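Local coordinates for coenzyme Q-binding protein COQ10 START domain-containing protein (Thermus thermophilus, PDB 2D4R), which is of unknown function but, as a putative member of the START domain superfamily, probably binds a lipid or another hydrophobic ligand, at residues E3-R8 and R101-L106; E33-E38 and R50-A55; K59-E64 and E81-R86; R74-S79 and E88-F93. All coordinates share one frame; numbering follows the deposited sequence.

Interaction 1 of 4, residues E3-R8 and R101-L106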
# COMPACT_ATOMS: atom_id res chain seq x y z
N GLU A 3 -9.79 1.23 10.49
CA GLU A 3 -8.38 1.43 10.14
C GLU A 3 -7.54 0.18 10.42
O GLU A 3 -7.85 -0.60 11.30
CB GLU A 3 -7.82 2.61 10.93
CG GLU A 3 -6.35 2.89 10.68
CD GLU A 3 -5.66 3.52 11.89
OE1 GLU A 3 -5.36 4.73 11.83
OE2 GLU A 3 -5.43 2.80 12.89
N VAL A 4 -6.49 0.02 9.63
CA VAL A 4 -5.53 -1.07 9.79
C VAL A 4 -4.13 -0.45 9.72
O VAL A 4 -3.94 0.59 9.11
CB VAL A 4 -5.70 -2.12 8.66
CG1 VAL A 4 -4.46 -2.98 8.54
CG2 VAL A 4 -6.89 -3.01 8.95
N ARG A 5 -3.15 -1.06 10.37
CA ARG A 5 -1.78 -0.61 10.21
C ARG A 5 -0.81 -1.76 10.34
O ARG A 5 -0.96 -2.61 11.21
CB ARG A 5 -1.45 0.45 11.26
CG ARG A 5 -1.76 0.02 12.66
CD ARG A 5 -0.50 -0.43 13.34
NE ARG A 5 0.57 0.56 13.21
CZ ARG A 5 1.78 0.41 13.73
NH1 ARG A 5 2.71 1.35 13.58
NH2 ARG A 5 2.06 -0.70 14.42
N ALA A 6 0.17 -1.78 9.45
CA ALA A 6 1.20 -2.79 9.47
C ALA A 6 2.53 -2.09 9.67
O ALA A 6 2.69 -0.92 9.31
CB ALA A 6 1.20 -3.56 8.16
N GLU A 7 3.48 -2.81 10.26
CA GLU A 7 4.79 -2.27 10.62
C GLU A 7 5.81 -3.34 10.25
O GLU A 7 5.62 -4.52 10.54
CB GLU A 7 4.83 -2.00 12.12
CG GLU A 7 5.96 -1.12 12.62
CD GLU A 7 5.78 -0.71 14.07
OE1 GLU A 7 5.82 -1.60 14.95
OE2 GLU A 7 5.58 0.50 14.34
N ARG A 8 6.90 -2.94 9.60
CA ARG A 8 7.87 -3.93 9.16
C ARG A 8 9.28 -3.33 9.07
O ARG A 8 9.46 -2.20 8.58
CB ARG A 8 7.45 -4.49 7.80
CG ARG A 8 8.23 -5.70 7.33
CD ARG A 8 7.51 -6.37 6.18
NE ARG A 8 8.21 -7.53 5.66
CZ ARG A 8 8.09 -8.76 6.14
NH1 ARG A 8 8.77 -9.76 5.60
NH2 ARG A 8 7.30 -8.98 7.18
N ARG A 101 12.32 1.18 9.54
CA ARG A 101 11.03 0.74 10.05
C ARG A 101 9.94 1.37 9.18
O ARG A 101 9.69 2.58 9.24
CB ARG A 101 10.86 1.17 11.51
CG ARG A 101 9.53 0.74 12.09
CD ARG A 101 9.69 -0.03 13.38
NE ARG A 101 8.88 -1.23 13.39
CZ ARG A 101 9.36 -2.46 13.21
NH1 ARG A 101 8.54 -3.51 13.24
NH2 ARG A 101 10.66 -2.65 13.02
N VAL A 102 9.30 0.54 8.37
CA VAL A 102 8.24 1.01 7.49
C VAL A 102 6.89 0.86 8.17
O VAL A 102 6.55 -0.21 8.68
CB VAL A 102 8.24 0.23 6.15
CG1 VAL A 102 7.13 0.74 5.25
CG2 VAL A 102 9.58 0.41 5.44
N VAL A 103 6.14 1.96 8.20
CA VAL A 103 4.81 1.96 8.80
C VAL A 103 3.73 2.30 7.78
O VAL A 103 3.78 3.34 7.14
CB VAL A 103 4.73 2.97 9.95
CG1 VAL A 103 3.41 2.79 10.70
CG2 VAL A 103 5.92 2.81 10.88
N LEU A 104 2.76 1.40 7.65
CA LEU A 104 1.69 1.58 6.68
C LEU A 104 0.34 1.64 7.38
O LEU A 104 -0.09 0.69 8.03
CB LEU A 104 1.70 0.43 5.67
CG LEU A 104 0.56 0.39 4.65
CD1 LEU A 104 0.48 1.73 3.93
CD2 LEU A 104 0.81 -0.74 3.66
N THR A 105 -0.34 2.77 7.23
CA THR A 105 -1.61 3.00 7.90
C THR A 105 -2.69 3.18 6.85
O THR A 105 -2.54 3.99 5.92
CB THR A 105 -1.52 4.29 8.75
OG1 THR A 105 -0.31 4.27 9.50
CG2 THR A 105 -2.70 4.40 9.69
N LEU A 106 -3.79 2.45 7.00
CA LEU A 106 -4.86 2.41 6.01
C LEU A 106 -6.26 2.55 6.62
O LEU A 106 -6.72 1.68 7.36
CB LEU A 106 -4.78 1.10 5.21
CG LEU A 106 -5.88 0.81 4.19
CD1 LEU A 106 -6.00 1.94 3.18
CD2 LEU A 106 -5.57 -0.49 3.51
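Glu7 and Arg101 meet on the outer face of edge strand 3-10 and its antiparallel neighbour 100-109, their side chains crossing at about a right angle. The Glu7 chain runs extended, with CG anti to the backbone N (chi1 -165°), and this carries its carboxylate past the bent Arg101 chain; OE1 lies 3.5 Å from Arg101 NE in a salt bridge, the carboxylate and guanidinium planes being 78° apart. The other oxygen, Glu7 OE2, accepts from Arg5 NH1 at 3.1 Å, a donor that arrives from above the carboxylate plane. Arg5 bends at chi2 and chi3 to reach it, which also lays NH1 3.3 Å from Val103 CG1. Arg101 NH2 turns to a second acid, Glu96. A lysine in place of Arg101 would probably be unable to serve both Glu7 and Glu96, leaving Glu96 without its partner or Glu7 with Arg5 alone. Six backbone bonds join the strands beneath, among them Leu104 N to Ala6 O at 2.9 Å. On the other face Val4, Ala6, Leu104 and Leu106 are buried, Val4 packing on helix 120-144. The chemistry is that of a shared charge network: Glu7 is divided between two arginines and Arg101 between two acids.

Interaction 2 of 4, residues E33-E38 and R50-A55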
# COMPACT_ATOMS: atom_id res chain seq x y z
N GLU A 33 -0.97 -10.31 -3.74
CA GLU A 33 -2.42 -10.15 -3.69
C GLU A 33 -2.89 -9.11 -4.70
O GLU A 33 -4.10 -8.87 -4.84
CB GLU A 33 -2.84 -9.73 -2.28
CG GLU A 33 -2.14 -10.46 -1.16
CD GLU A 33 -2.94 -10.48 0.12
OE1 GLU A 33 -3.49 -9.42 0.48
OE2 GLU A 33 -3.01 -11.54 0.77
N VAL A 34 -1.94 -8.50 -5.39
CA VAL A 34 -2.24 -7.51 -6.43
C VAL A 34 -2.12 -8.15 -7.79
O VAL A 34 -1.09 -8.74 -8.12
CB VAL A 34 -1.29 -6.31 -6.36
CG1 VAL A 34 -1.43 -5.46 -7.60
CG2 VAL A 34 -1.59 -5.48 -5.13
N GLU A 35 -3.18 -8.02 -8.59
CA GLU A 35 -3.23 -8.60 -9.93
C GLU A 35 -2.73 -7.60 -10.97
O GLU A 35 -2.04 -7.97 -11.92
CB GLU A 35 -4.67 -8.99 -10.26
CG GLU A 35 -4.87 -9.42 -11.70
CD GLU A 35 -6.26 -9.12 -12.23
OE1 GLU A 35 -7.17 -9.96 -12.03
OE2 GLU A 35 -6.45 -8.04 -12.84
N SER A 36 -3.09 -6.33 -10.81
CA SER A 36 -2.65 -5.28 -11.72
C SER A 36 -2.45 -3.95 -10.99
O SER A 36 -3.28 -3.54 -10.18
CB SER A 36 -3.65 -5.10 -12.87
OG SER A 36 -4.89 -4.60 -12.42
N LEU A 37 -1.34 -3.29 -11.27
CA LEU A 37 -1.08 -1.98 -10.71
C LEU A 37 -0.43 -1.12 -11.79
O LEU A 37 0.73 -1.32 -12.14
CB LEU A 37 -0.17 -2.09 -9.48
CG LEU A 37 -0.19 -0.95 -8.46
CD1 LEU A 37 0.91 -1.17 -7.41
CD2 LEU A 37 0.01 0.37 -9.18
N GLU A 38 -1.19 -0.17 -12.32
CA GLU A 38 -0.69 0.68 -13.39
C GLU A 38 -0.68 2.16 -13.01
O GLU A 38 -1.70 2.73 -12.61
CB GLU A 38 -1.53 0.46 -14.67
CG GLU A 38 -2.95 -0.06 -14.44
CD GLU A 38 -3.62 -0.59 -15.71
OE1 GLU A 38 -4.87 -0.65 -15.75
OE2 GLU A 38 -2.91 -0.95 -16.68
N ARG A 50 -3.89 2.82 -10.90
CA ARG A 50 -5.07 1.96 -10.94
C ARG A 50 -4.72 0.59 -10.36
O ARG A 50 -3.89 -0.13 -10.89
CB ARG A 50 -5.56 1.81 -12.39
CG ARG A 50 -6.76 0.86 -12.56
CD ARG A 50 -7.21 0.74 -14.03
NE ARG A 50 -7.11 2.00 -14.77
CZ ARG A 50 -8.08 2.91 -14.88
NH1 ARG A 50 -9.25 2.71 -14.29
NH2 ARG A 50 -7.88 4.02 -15.58
N TRP A 51 -5.37 0.24 -9.25
CA TRP A 51 -5.10 -1.04 -8.59
C TRP A 51 -6.22 -2.04 -8.88
O TRP A 51 -7.41 -1.69 -8.89
CB TRP A 51 -4.96 -0.84 -7.07
CG TRP A 51 -3.76 -0.00 -6.63
CD1 TRP A 51 -3.47 1.28 -7.00
CD2 TRP A 51 -2.71 -0.40 -5.72
NE1 TRP A 51 -2.32 1.70 -6.38
CE2 TRP A 51 -1.84 0.70 -5.59
CE3 TRP A 51 -2.43 -1.57 -5.00
CZ2 TRP A 51 -0.69 0.66 -4.77
CZ3 TRP A 51 -1.30 -1.61 -4.19
CH2 TRP A 51 -0.45 -0.50 -4.08
N VAL A 52 -5.84 -3.29 -9.10
CA VAL A 52 -6.76 -4.40 -8.97
C VAL A 52 -6.15 -5.42 -8.02
O VAL A 52 -5.07 -5.93 -8.27
CB VAL A 52 -7.04 -5.10 -10.33
CG1 VAL A 52 -7.97 -6.30 -10.10
CG2 VAL A 52 -7.67 -4.12 -11.31
N ALA A 53 -6.87 -5.69 -6.94
CA ALA A 53 -6.41 -6.64 -5.94
C ALA A 53 -7.39 -7.79 -5.86
O ALA A 53 -8.56 -7.67 -6.24
CB ALA A 53 -6.28 -5.94 -4.56
N VAL A 54 -6.92 -8.93 -5.37
CA VAL A 54 -7.81 -10.04 -5.13
C VAL A 54 -7.88 -10.37 -3.65
O VAL A 54 -6.87 -10.47 -2.97
CB VAL A 54 -7.39 -11.29 -5.92
CG1 VAL A 54 -7.23 -10.92 -7.39
CG2 VAL A 54 -6.11 -11.88 -5.36
N ALA A 55 -9.10 -10.47 -3.15
CA ALA A 55 -9.35 -11.01 -1.83
C ALA A 55 -10.48 -12.02 -1.96
O ALA A 55 -11.57 -11.67 -2.43
CB ALA A 55 -9.73 -9.88 -0.87
O HOH W 1 -4.65 -1.84 -12.64
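Trp51 and Leu37 pack side by side in a beta hairpin, formed by strands 34-43 and 46-55, whose register is shifted by a classic beta bulge at Glu35 and Ser36. Both residues of the bulge donate to one acceptor: Val52 O takes Glu35 N at 2.8 Å and Ser36 N at 3.2 Å, the second arriving in the carbonyl plane on a lone pair. Val52 gives up much surface to the strand opposite, with Glu35 OE2 lying 3.6 Å from its CG1 and Ser36 OG set against CB and CG2. On the face shared by Val34, Leu37, Trp51 and Ala53, the Trp51 indole forms the floor on which Leu37 rests. Leu37 CD1 sits over it in a CH-pi contact, 3.6 Å from the centroid of the six-membered ring and 12° off the ring normal, while Val34 CG2 approaches obliquely near CZ3. The indole N-H bonds to Ser49 and the ring also stacks with Trp62 of the next strand, so its rotation is fixed from several directions. Arg50 contributes the largest buried area, running alongside Glu38 on the opposite face; their carboxylate and guanidinium planes stand 84° apart, and the salt bridge from Glu38 OE1 to Arg50 NE is long. A water bridges the strands, bonded to Ser36 OG at 2.8 Å and donating to Arg50 O at 2.6 Å.

Interaction 3 of 4, residues K59-E64 and E81-R86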
# COMPACT_ATOMS: atom_id res chain seq x y z
N LYS A 59 -12.36 -9.81 -7.29
CA LYS A 59 -11.42 -8.71 -7.36
C LYS A 59 -12.01 -7.39 -6.87
O LYS A 59 -13.20 -7.14 -6.98
CB LYS A 59 -10.87 -8.57 -8.79
CG LYS A 59 -11.90 -8.39 -9.89
CD LYS A 59 -11.25 -8.09 -11.25
CE LYS A 59 -10.84 -9.36 -12.00
NZ LYS A 59 -12.01 -10.22 -12.36
N VAL A 60 -11.14 -6.57 -6.29
CA VAL A 60 -11.50 -5.25 -5.83
C VAL A 60 -10.64 -4.25 -6.59
O VAL A 60 -9.43 -4.41 -6.66
CB VAL A 60 -11.27 -5.13 -4.31
CG1 VAL A 60 -11.56 -3.72 -3.83
CG2 VAL A 60 -12.19 -6.12 -3.58
N ARG A 61 -11.27 -3.23 -7.17
CA ARG A 61 -10.61 -2.31 -8.09
C ARG A 61 -10.75 -0.87 -7.59
O ARG A 61 -11.84 -0.45 -7.20
CB ARG A 61 -11.26 -2.40 -9.49
CG ARG A 61 -11.33 -3.78 -10.07
CD ARG A 61 -12.35 -3.85 -11.20
NE ARG A 61 -13.47 -4.72 -10.85
CZ ARG A 61 -13.80 -5.83 -11.51
NH1 ARG A 61 -13.08 -6.21 -12.57
NH2 ARG A 61 -14.83 -6.56 -11.11
N TRP A 62 -9.66 -0.12 -7.61
CA TRP A 62 -9.77 1.29 -7.29
C TRP A 62 -8.70 2.12 -7.98
O TRP A 62 -7.67 1.59 -8.43
CB TRP A 62 -9.72 1.51 -5.77
CG TRP A 62 -8.39 1.27 -5.14
CD1 TRP A 62 -7.47 2.23 -4.76
CD2 TRP A 62 -7.82 0.01 -4.76
NE1 TRP A 62 -6.38 1.64 -4.16
CE2 TRP A 62 -6.57 0.28 -4.15
CE3 TRP A 62 -8.25 -1.33 -4.87
CZ2 TRP A 62 -5.75 -0.73 -3.65
CZ3 TRP A 62 -7.43 -2.33 -4.37
CH2 TRP A 62 -6.19 -2.03 -3.76
N LEU A 63 -8.96 3.41 -8.09
CA LEU A 63 -7.93 4.35 -8.50
C LEU A 63 -7.38 5.00 -7.24
O LEU A 63 -8.11 5.19 -6.27
CB LEU A 63 -8.53 5.39 -9.45
CG LEU A 63 -8.87 4.78 -10.82
CD1 LEU A 63 -9.98 5.57 -11.50
CD2 LEU A 63 -7.62 4.76 -11.70
N GLU A 64 -6.09 5.32 -7.24
CA GLU A 64 -5.42 5.81 -6.05
C GLU A 64 -4.54 6.99 -6.40
O GLU A 64 -3.79 6.94 -7.36
CB GLU A 64 -4.58 4.70 -5.41
CG GLU A 64 -4.04 5.05 -4.03
CD GLU A 64 -3.23 3.92 -3.42
OE1 GLU A 64 -1.99 4.01 -3.40
OE2 GLU A 64 -3.84 2.93 -2.97
N GLU A 81 -11.98 7.35 -6.49
CA GLU A 81 -12.98 6.50 -7.10
C GLU A 81 -12.56 5.03 -7.14
O GLU A 81 -11.37 4.69 -7.09
CB GLU A 81 -13.30 6.99 -8.51
CG GLU A 81 -12.26 6.65 -9.55
CD GLU A 81 -12.38 7.46 -10.84
OE1 GLU A 81 -12.95 6.94 -11.82
OE2 GLU A 81 -11.90 8.62 -10.87
N GLY A 82 -13.56 4.15 -7.22
CA GLY A 82 -13.29 2.73 -7.23
C GLY A 82 -14.30 2.03 -6.36
O GLY A 82 -15.38 2.54 -6.13
N ASP A 83 -13.93 0.86 -5.87
CA ASP A 83 -14.85 0.02 -5.10
C ASP A 83 -14.99 0.42 -3.62
O ASP A 83 -16.00 0.14 -2.99
CB ASP A 83 -14.40 -1.45 -5.18
CG ASP A 83 -14.60 -2.05 -6.57
OD1 ASP A 83 -15.28 -1.43 -7.42
OD2 ASP A 83 -14.07 -3.15 -6.81
N PHE A 84 -13.98 1.08 -3.07
CA PHE A 84 -14.05 1.56 -1.70
C PHE A 84 -14.75 2.93 -1.65
O PHE A 84 -14.58 3.76 -2.54
CB PHE A 84 -12.64 1.70 -1.10
CG PHE A 84 -11.92 0.39 -0.87
CD1 PHE A 84 -10.99 -0.08 -1.80
CD2 PHE A 84 -12.15 -0.36 0.28
CE1 PHE A 84 -10.29 -1.28 -1.59
CE2 PHE A 84 -11.45 -1.56 0.51
CZ PHE A 84 -10.53 -2.02 -0.43
N ASP A 85 -15.54 3.16 -0.61
CA ASP A 85 -16.05 4.49 -0.35
C ASP A 85 -14.91 5.34 0.15
O ASP A 85 -14.86 6.55 -0.08
CB ASP A 85 -17.15 4.46 0.70
CG ASP A 85 -18.33 3.61 0.27
OD1 ASP A 85 -18.92 2.95 1.15
OD2 ASP A 85 -18.67 3.60 -0.93
N ARG A 86 -13.99 4.68 0.84
CA ARG A 86 -12.83 5.37 1.38
C ARG A 86 -11.65 4.41 1.38
O ARG A 86 -11.76 3.26 1.79
CB ARG A 86 -13.15 5.85 2.80
CG ARG A 86 -12.07 6.66 3.47
CD ARG A 86 -12.55 7.07 4.86
NE ARG A 86 -11.73 8.11 5.46
CZ ARG A 86 -11.89 8.57 6.70
NH1 ARG A 86 -12.84 8.08 7.48
NH2 ARG A 86 -11.09 9.53 7.15
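Asp83 and Arg61 grip each other through main chain and carboxylate where the chain leaves strand 74-82. Arg61 N donates to Asp83 OD2 at 2.8 Å, nearly straight at 167°, reaching the oxygen from above the carboxylate plane. Arg61 O in turn accepts from Asp83 N, also at 2.8 Å, so both backbone polar atoms of Arg61 are satisfied by one residue. The aspartate side chain thereby takes the place where a strand carbonyl might be expected. Its CG stands anti to the carbonyl carbon (chi1 -70°), which brings OD2 back over the strand. The Arg61 guanidinium remains beyond salt-bridge distance of this carboxylate.

Two residues further on, Leu63 N donates to Glu81 O at 2.9 Å, while Leu63 O accepts from the hydroxyl of Ser79. Between these bonds Gly82 passes with its CA only 3.8 Å from Trp62 CA. A CB there would clash with Trp62 CA and Arg61 O, and the backbone angles of Gly82 themselves call for glycine.

The Trp62 indole N-H is met by Glu64 OE2 at 3.1 Å, the acceptor lying in the plane of the ring. Phe84 turns its edge to the face of the Trp62 six-membered ring in a T-shaped pair, the two ring centroids 5.6 Å apart, and Phe84 CE1 also touches Val60 CG1. Such a corner, where a meander strand ends and the chain turns toward the next one, belongs to the strongly bent antiparallel sheet of the Bet v 1-like fold, to whose clan this family is assigned.

Interaction 4 of 4, residues R74-S79 and E88-F93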
# COMPACT_ATOMS: atom_id res chain seq x y z
N ARG A 74 8.06 10.26 3.26
CA ARG A 74 6.69 9.86 3.59
C ARG A 74 5.83 10.00 2.34
O ARG A 74 6.19 10.71 1.39
CB ARG A 74 6.05 10.76 4.66
CG ARG A 74 6.89 11.24 5.82
CD ARG A 74 5.93 11.86 6.85
NE ARG A 74 6.60 12.68 7.85
CZ ARG A 74 6.42 13.99 7.99
NH1 ARG A 74 5.58 14.65 7.21
NH2 ARG A 74 7.08 14.65 8.94
N ASN A 75 4.68 9.34 2.35
CA ASN A 75 3.70 9.48 1.28
C ASN A 75 2.30 9.54 1.89
O ASN A 75 2.08 9.04 2.99
CB ASN A 75 3.83 8.29 0.34
CG ASN A 75 2.51 7.87 -0.25
OD1 ASN A 75 1.87 6.94 0.24
ND2 ASN A 75 2.09 8.55 -1.30
N ARG A 76 1.38 10.18 1.19
CA ARG A 76 -0.03 10.14 1.54
C ARG A 76 -0.82 9.68 0.32
O ARG A 76 -0.52 10.08 -0.80
CB ARG A 76 -0.53 11.52 1.96
CG ARG A 76 -0.57 11.75 3.45
CD ARG A 76 -0.73 13.23 3.77
NE ARG A 76 -0.06 13.56 5.02
CZ ARG A 76 -0.38 13.03 6.20
NH1 ARG A 76 0.28 13.38 7.29
NH2 ARG A 76 -1.37 12.16 6.28
N PHE A 77 -1.84 8.85 0.53
CA PHE A 77 -2.65 8.36 -0.58
C PHE A 77 -4.13 8.37 -0.27
O PHE A 77 -4.53 8.29 0.89
CB PHE A 77 -2.19 6.95 -1.01
CG PHE A 77 -2.42 5.89 0.03
CD1 PHE A 77 -1.50 5.70 1.06
CD2 PHE A 77 -3.55 5.09 -0.02
CE1 PHE A 77 -1.71 4.73 2.04
CE2 PHE A 77 -3.76 4.11 0.95
CZ PHE A 77 -2.84 3.94 1.99
N PHE A 78 -4.95 8.46 -1.31
CA PHE A 78 -6.40 8.55 -1.14
C PHE A 78 -7.02 8.04 -2.44
O PHE A 78 -6.49 8.29 -3.51
CB PHE A 78 -6.77 10.03 -0.88
CG PHE A 78 -8.26 10.32 -0.77
CD1 PHE A 78 -8.87 10.48 0.47
CD2 PHE A 78 -9.04 10.46 -1.92
CE1 PHE A 78 -10.23 10.79 0.58
CE2 PHE A 78 -10.41 10.77 -1.82
CZ PHE A 78 -11.00 10.94 -0.57
N SER A 79 -8.12 7.29 -2.34
CA SER A 79 -8.84 6.85 -3.53
C SER A 79 -10.04 7.74 -3.79
O SER A 79 -10.95 7.81 -2.97
CB SER A 79 -9.33 5.41 -3.37
OG SER A 79 -10.01 5.02 -4.55
N GLU A 88 -7.52 5.26 2.11
CA GLU A 88 -6.53 6.30 2.31
C GLU A 88 -5.60 5.99 3.48
O GLU A 88 -5.92 5.18 4.37
CB GLU A 88 -7.24 7.64 2.57
CG GLU A 88 -8.02 7.68 3.87
CD GLU A 88 -8.77 8.98 4.07
OE1 GLU A 88 -10.01 8.95 4.04
OE2 GLU A 88 -8.13 10.04 4.26
N GLY A 89 -4.45 6.66 3.49
CA GLY A 89 -3.50 6.41 4.55
C GLY A 89 -2.13 6.97 4.25
O GLY A 89 -1.97 7.90 3.46
N THR A 90 -1.12 6.42 4.90
CA THR A 90 0.22 6.93 4.73
C THR A 90 1.18 5.77 4.72
O THR A 90 0.94 4.76 5.36
CB THR A 90 0.59 7.87 5.89
OG1 THR A 90 0.60 7.11 7.10
CG2 THR A 90 -0.41 9.02 6.01
N TRP A 91 2.25 5.91 3.93
CA TRP A 91 3.46 5.12 4.10
C TRP A 91 4.53 6.05 4.70
O TRP A 91 4.79 7.13 4.16
CB TRP A 91 3.98 4.59 2.76
CG TRP A 91 3.04 3.68 2.00
CD1 TRP A 91 1.78 3.98 1.55
CD2 TRP A 91 3.33 2.36 1.51
NE1 TRP A 91 1.28 2.94 0.81
CE2 TRP A 91 2.21 1.93 0.77
CE3 TRP A 91 4.43 1.50 1.62
CZ2 TRP A 91 2.15 0.69 0.14
CZ3 TRP A 91 4.38 0.26 0.99
CH2 TRP A 91 3.24 -0.13 0.26
N VAL A 92 5.13 5.65 5.81
CA VAL A 92 6.25 6.41 6.37
C VAL A 92 7.46 5.50 6.59
O VAL A 92 7.31 4.31 6.89
CB VAL A 92 5.88 7.10 7.72
CG1 VAL A 92 4.74 8.12 7.49
CG2 VAL A 92 5.48 6.04 8.78
N PHE A 93 8.64 6.06 6.41
CA PHE A 93 9.86 5.28 6.44
C PHE A 93 10.78 5.87 7.48
O PHE A 93 11.34 6.95 7.32
CB PHE A 93 10.50 5.29 5.04
CG PHE A 93 9.56 4.81 3.96
CD1 PHE A 93 8.49 5.60 3.55
CD2 PHE A 93 9.74 3.56 3.37
CE1 PHE A 93 7.61 5.15 2.57
CE2 PHE A 93 8.86 3.10 2.40
CZ PHE A 93 7.79 3.90 1.99
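Phe77 lays one face of its ring over the backbone of Gly89, whose N lies 3.5 Å above the ring plane and over its centre. The ring reaches across because CG sits between the backbone N and the carbonyl carbon (chi1 66°). Gly89 makes this possible: a CB there would come tightly against Phe77 CZ, and its backbone angles alone call for glycine. Farther along, Phe77 CE1 touches Trp91 CD1 at 3.6 Å, the two rings meeting obliquely with planes 67° apart. Asn75 OD1 reaches the same CD1 at 3.2 Å, while Asn75 ND2 makes a weak hydrogen bond to Glu67 O of neighbouring strand 58-69. An alanine in place of Phe77 is likely to uncover the Gly89 backbone and leave the Trp91 indole without its aromatic neighbour. Four backbone bonds set this register, including Phe77 N to Gly89 O at 3.1 Å. Beyond the pair, Leu106 packs on Phe77, and Leu134, Leu135 and Leu138 of helix 120-144 meet Trp91. On the other face Arg76 NH2 lies 3.3 Å from Thr90 CG2, and Glu88 pairs with Arg86. The bare backbone at Gly89 is thus what lets Phe77 lie flat across the strand.

Overall arrangement
The four contacts sample one seven-stranded antiparallel sheet, from strand 3-10 at one edge to strand 34-43 at the other. Interaction 1 pairs the first strand with the last and so encloses the other three in sequence; interaction 2 precedes interactions 3 and 4, whose segments alternate along strands 58-69, 74-82 and 86-95. Centres of interactions 1 and 4, and of 2 and 3, are about 10 Å apart, those of 3 and 4 about 15 Å, and all three pairs of contacts touch; the centres of 1 and 2 lie about 19 Å apart, on opposite sides of the chain's centre. The curved sheet and helix 120-144 match the Bet v 1-like architecture, in which relatives hold hydrophobic ligands between sheet and helix.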